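Long-range contacts in type III secretion system effector protein ExoU (Pseudomonas fluorescens, PDB 4QMK), which is a type III effector toxin that probably acts as a patatin-like phospholipase, targeted to the plasma membrane through binding of phosphatidylinositol 4,5-bisphosphate: residues 37-42 and 458-463; 85-90 and 417-422. All blocks are in the same frame, centred on the assembly; numbering follows the deposited sequence.

Overall arrangement
The two contacts show how one chain can be tied together twice by sequence-distant segments. Contact 1 sets strand 36-42, the outermost strand, within this chain, of a four-stranded antiparallel sheet, against the end of helix 450-461. Contact 2 packs helix 81-90, in the patatin-like part of the chain, on helix 408-431 beside the mixed seven-stranded sheet. Their centres lie 35 Å apart and their nearest atoms about 20 Å. Along the chain the order is 37-42, 85-90, 417-422, 458-463, so contact 1 brackets contact 2. Strand 434-438 follows helix 408-431 and joins the sheet of contact 1, so this helix leads from the surroundings of one sheet toward the other.

Contact 1: residues 37-42 and 458-463; sequences PLVKGV and VDLQND
V39 and D459 meet at the centre of this contact, where strand 36-42 packs against the end of helix 450-461. V39 CG2 presses on the CB of D459 at 3.5 Å, the two side chains crossing at about a right angle. Because CG1 stands anti to the backbone N (chi1 170°), the other methyl of V39 is the one that reaches the helix, and it also comes within 4.3 Å of L460 CD2. D459 is touched from two more directions: the carbonyl O of L38 lies 3.9 Å from its CB, and the V42 side chain slides past that of D459 in the opposite direction, its CG2 4.0 Å from OD2. L38 closes the other end, its CD1 grazing L460 CD2 at 4.5 Å while CD2 approaches D463 OD1 at 4.2 Å.

The second shell explains why these groups face each other. L38 and V39 both face I49 of the adjoining strand 47-51 in a classic beta bulge, and G41 with V42 forms a G1 bulge on the same strand, G41 N also bonding to the S48 hydroxyl. On the helical side L460 leans on L470 of helix 464-491, and V39 and V42 touch V456 and S455 one turn back. D463 sits at the N-cap of that next helix, its OD2 accepting from G466 N, while OD1 forms a salt bridge with R51, on which L38 also rests.

No hydrogen bond joins the two segments directly. The direct contact is van der Waals packing, mostly of aliphatic groups, with carboxylate and carbonyl oxygens at its margin. A polar tie between sheet and helices runs through R51 and D463, a carboxylate shared between a strand cation and a helix start, which probably favours its charged form.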
# COMPACT_ATOMS: atom_id res chain seq x y z
N PRO A 37 1.87 56.80 -4.80
CA PRO A 37 2.57 55.54 -4.74
C PRO A 37 3.05 55.30 -3.34
O PRO A 37 3.64 56.19 -2.76
CB PRO A 37 3.76 55.75 -5.69
CG PRO A 37 4.02 57.19 -5.65
CD PRO A 37 2.68 57.85 -5.40
N LEU A 38 2.74 54.13 -2.79
CA LEU A 38 3.21 53.71 -1.48
C LEU A 38 4.45 52.81 -1.61
O LEU A 38 5.33 52.82 -0.75
CB LEU A 38 2.11 52.95 -0.74
CG LEU A 38 0.87 53.73 -0.32
CD1 LEU A 38 -0.11 52.81 0.40
CD2 LEU A 38 1.25 54.90 0.57
N VAL A 39 4.49 52.04 -2.70
CA VAL A 39 5.55 51.07 -2.97
C VAL A 39 5.71 50.89 -4.48
O VAL A 39 4.74 50.89 -5.22
CB VAL A 39 5.15 49.71 -2.36
CG1 VAL A 39 6.08 48.60 -2.82
CG2 VAL A 39 5.13 49.83 -0.85
N LYS A 40 6.95 50.74 -4.92
CA LYS A 40 7.26 50.61 -6.33
C LYS A 40 8.19 49.47 -6.70
O LYS A 40 9.24 49.28 -6.12
CB LYS A 40 7.83 51.92 -6.86
CG LYS A 40 6.81 53.05 -6.95
CD LYS A 40 5.72 52.79 -8.00
CE LYS A 40 6.15 53.13 -9.42
NZ LYS A 40 6.17 54.60 -9.63
N GLY A 41 7.77 48.73 -7.71
CA GLY A 41 8.56 47.67 -8.32
C GLY A 41 9.40 46.90 -7.35
O GLY A 41 10.53 46.59 -7.62
N VAL A 42 8.81 46.50 -6.24
CA VAL A 42 9.54 45.76 -5.28
C VAL A 42 9.57 44.32 -5.66
O VAL A 42 8.53 43.73 -5.96
CB VAL A 42 8.93 45.89 -3.90
CG1 VAL A 42 9.52 44.85 -2.98
CG2 VAL A 42 9.21 47.28 -3.36
N VAL A 458 8.81 47.35 5.03
CA VAL A 458 9.45 48.58 5.51
C VAL A 458 8.76 49.79 4.93
O VAL A 458 8.45 50.72 5.66
CB VAL A 458 11.00 48.68 5.33
CG1 VAL A 458 11.67 47.33 5.60
CG2 VAL A 458 11.39 49.22 3.97
N ASP A 459 8.45 49.74 3.65
CA ASP A 459 7.76 50.86 2.99
C ASP A 459 6.36 51.09 3.60
O ASP A 459 5.94 52.22 3.84
CB ASP A 459 7.62 50.59 1.48
CG ASP A 459 8.96 50.44 0.77
OD1 ASP A 459 9.82 51.32 0.93
OD2 ASP A 459 9.15 49.45 0.01
N LEU A 460 5.66 50.00 3.87
CA LEU A 460 4.32 50.09 4.44
C LEU A 460 4.26 50.56 5.88
O LEU A 460 3.27 51.20 6.27
CB LEU A 460 3.60 48.76 4.32
CG LEU A 460 3.15 48.45 2.88
CD1 LEU A 460 2.34 47.20 2.90
CD2 LEU A 460 2.32 49.60 2.37
N GLN A 461 5.31 50.25 6.65
CA GLN A 461 5.46 50.76 8.04
C GLN A 461 5.40 52.25 8.11
O GLN A 461 4.98 52.79 9.11
CB GLN A 461 6.82 50.37 8.65
CG GLN A 461 6.82 49.10 9.47
CD GLN A 461 5.92 49.21 10.68
OE1 GLN A 461 5.91 50.22 11.41
NE2 GLN A 461 5.13 48.17 10.91
N ASN A 462 5.86 52.91 7.06
CA ASN A 462 5.87 54.38 7.01
C ASN A 462 4.50 55.00 6.72
O ASN A 462 4.38 56.21 6.64
CB ASN A 462 6.88 54.88 5.97
CG ASN A 462 8.27 54.38 6.23
OD1 ASN A 462 8.70 54.27 7.38
ND2 ASN A 462 9.00 54.05 5.16
N ASP A 463 3.48 54.17 6.57
CA ASP A 463 2.13 54.66 6.38
C ASP A 463 1.31 54.21 7.59
O ASP A 463 1.48 53.07 8.02
CB ASP A 463 1.56 54.03 5.14
CG ASP A 463 0.19 54.58 4.80
OD1 ASP A 463 0.11 55.80 4.50
OD2 ASP A 463 -0.79 53.80 4.83

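Contact 2: residues 85-90 and 417-422; sequences VQALEE and QARQTV
A87 fits against V422 where helices 81-90 and 408-431 cross at -46°, their local axes 8.2 Å apart. The small methyl of A87 lies 3.6 Å from V422 CG1 and just as near the carbonyl O of R419, so the backbones come close, with the CA atoms of A87 and R419 only 5.1 Å apart. V422 also touches L385 of strand 382-389, and A87 touches S423, which makes this the tight, buried half of the contact.

The other half is looser and reaches toward solvent. Here R419 stretches out, CG anti to the backbone N and the chain extended as far as NE, bringing its guanidinium over the CB of Q86 and edge-on to E90. The CB of Q86 sits 4.1 Å above the plane and displaced toward its rim, and the carboxylate of E90 is turned 32° from that plane. This is a salt bridge, but its detail is doubtful: R419 NE to E90 OE1 is a weak hydrogen bond of 2.8 Å, bent to 124°, and the approach to NH2 is too short in the model. Q86 OE1 lies 3.4 Å from R419 NH1; a water donates to that oxygen at 2.7 Å and accepts weakly from NH1. Q86 NE2 is held by the hydroxyl of T123 in helix 119-127, which helps set the amide.

Helix 81-90 is the beta-alpha-beta crossover helix between parallel strands 68-72 and 99-103, and the A87-V422 packing joins it to helix 408-431, while the less surely placed charge pair at the margin is accompanied by a water between Q86 and R419.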
# COMPACT_ATOMS: atom_id res chain seq x y z
N VAL A 85 15.53 23.13 -21.33
CA VAL A 85 16.20 23.07 -20.04
C VAL A 85 17.43 24.01 -19.95
O VAL A 85 17.74 24.56 -18.87
CB VAL A 85 16.68 21.66 -19.74
CG1 VAL A 85 17.37 21.60 -18.37
CG2 VAL A 85 15.52 20.70 -19.84
N GLN A 86 18.14 24.17 -21.07
CA GLN A 86 19.23 25.09 -21.11
C GLN A 86 18.71 26.48 -20.77
O GLN A 86 19.24 27.14 -19.88
CB GLN A 86 19.91 25.07 -22.48
CG GLN A 86 20.62 23.78 -22.79
CD GLN A 86 20.71 23.49 -24.28
OE1 GLN A 86 20.72 24.42 -25.10
NE2 GLN A 86 20.84 22.22 -24.63
N ALA A 87 17.66 26.89 -21.46
CA ALA A 87 17.00 28.20 -21.22
C ALA A 87 16.58 28.39 -19.78
O ALA A 87 16.76 29.45 -19.24
CB ALA A 87 15.79 28.36 -22.11
N LEU A 88 16.00 27.36 -19.15
CA LEU A 88 15.61 27.52 -17.73
C LEU A 88 16.79 27.75 -16.79
O LEU A 88 16.75 28.64 -15.94
CB LEU A 88 14.80 26.34 -17.24
CG LEU A 88 13.37 26.30 -17.77
CD1 LEU A 88 12.77 24.95 -17.46
CD2 LEU A 88 12.54 27.40 -17.15
N GLU A 89 17.84 26.97 -16.97
CA GLU A 89 18.99 26.98 -16.08
C GLU A 89 19.79 28.26 -16.28
O GLU A 89 20.10 28.97 -15.33
CB GLU A 89 19.86 25.76 -16.36
CG GLU A 89 20.65 25.25 -15.18
CD GLU A 89 21.50 24.06 -15.57
OE1 GLU A 89 22.46 24.24 -16.36
OE2 GLU A 89 21.23 22.94 -15.07
N GLU A 90 20.10 28.55 -17.54
CA GLU A 90 20.83 29.78 -17.92
C GLU A 90 20.14 31.07 -17.44
O GLU A 90 20.75 32.12 -17.37
CB GLU A 90 21.06 29.76 -19.43
CG GLU A 90 20.90 31.08 -20.15
CD GLU A 90 20.77 30.84 -21.65
OE1 GLU A 90 21.46 29.90 -22.15
OE2 GLU A 90 19.94 31.56 -22.32
N GLN A 417 16.92 26.25 -31.22
CA GLN A 417 15.68 26.95 -31.55
C GLN A 417 14.75 26.99 -30.33
O GLN A 417 14.11 28.00 -30.03
CB GLN A 417 14.97 26.23 -32.65
CG GLN A 417 15.66 26.31 -33.98
CD GLN A 417 15.17 27.49 -34.77
OE1 GLN A 417 15.87 28.50 -34.92
NE2 GLN A 417 13.94 27.38 -35.27
N ALA A 418 14.67 25.85 -29.66
CA ALA A 418 13.90 25.72 -28.47
C ALA A 418 14.42 26.67 -27.38
O ALA A 418 13.65 27.38 -26.70
CB ALA A 418 13.95 24.29 -27.98
N ARG A 419 15.75 26.69 -27.24
CA ARG A 419 16.41 27.51 -26.23
C ARG A 419 16.01 28.95 -26.41
O ARG A 419 15.63 29.64 -25.43
CB ARG A 419 17.91 27.35 -26.32
CG ARG A 419 18.72 28.15 -25.32
CD ARG A 419 20.21 28.06 -25.63
NE ARG A 419 21.04 28.57 -24.55
CZ ARG A 419 22.26 28.10 -24.24
NH1 ARG A 419 22.80 27.08 -24.91
NH2 ARG A 419 22.92 28.63 -23.22
N GLN A 420 16.10 29.41 -27.64
CA GLN A 420 15.73 30.77 -27.94
C GLN A 420 14.25 31.08 -27.66
O GLN A 420 13.96 32.11 -27.11
CB GLN A 420 16.01 31.08 -29.38
CG GLN A 420 17.46 31.22 -29.69
CD GLN A 420 17.67 31.59 -31.13
OE1 GLN A 420 16.77 31.43 -31.99
NE2 GLN A 420 18.87 32.09 -31.43
N THR A 421 13.36 30.17 -28.04
CA THR A 421 11.95 30.39 -27.95
C THR A 421 11.56 30.52 -26.48
O THR A 421 10.91 31.47 -26.08
CB THR A 421 11.19 29.24 -28.62
OG1 THR A 421 11.46 29.23 -30.02
CG2 THR A 421 9.69 29.41 -28.47
N VAL A 422 12.03 29.60 -25.68
CA VAL A 422 11.75 29.58 -24.28
C VAL A 422 12.35 30.80 -23.57
O VAL A 422 11.65 31.43 -22.72
CB VAL A 422 12.26 28.31 -23.68
CG1 VAL A 422 12.23 28.36 -22.17
CG2 VAL A 422 11.42 27.15 -24.19
O HOH W 1 21.30 25.61 -27.47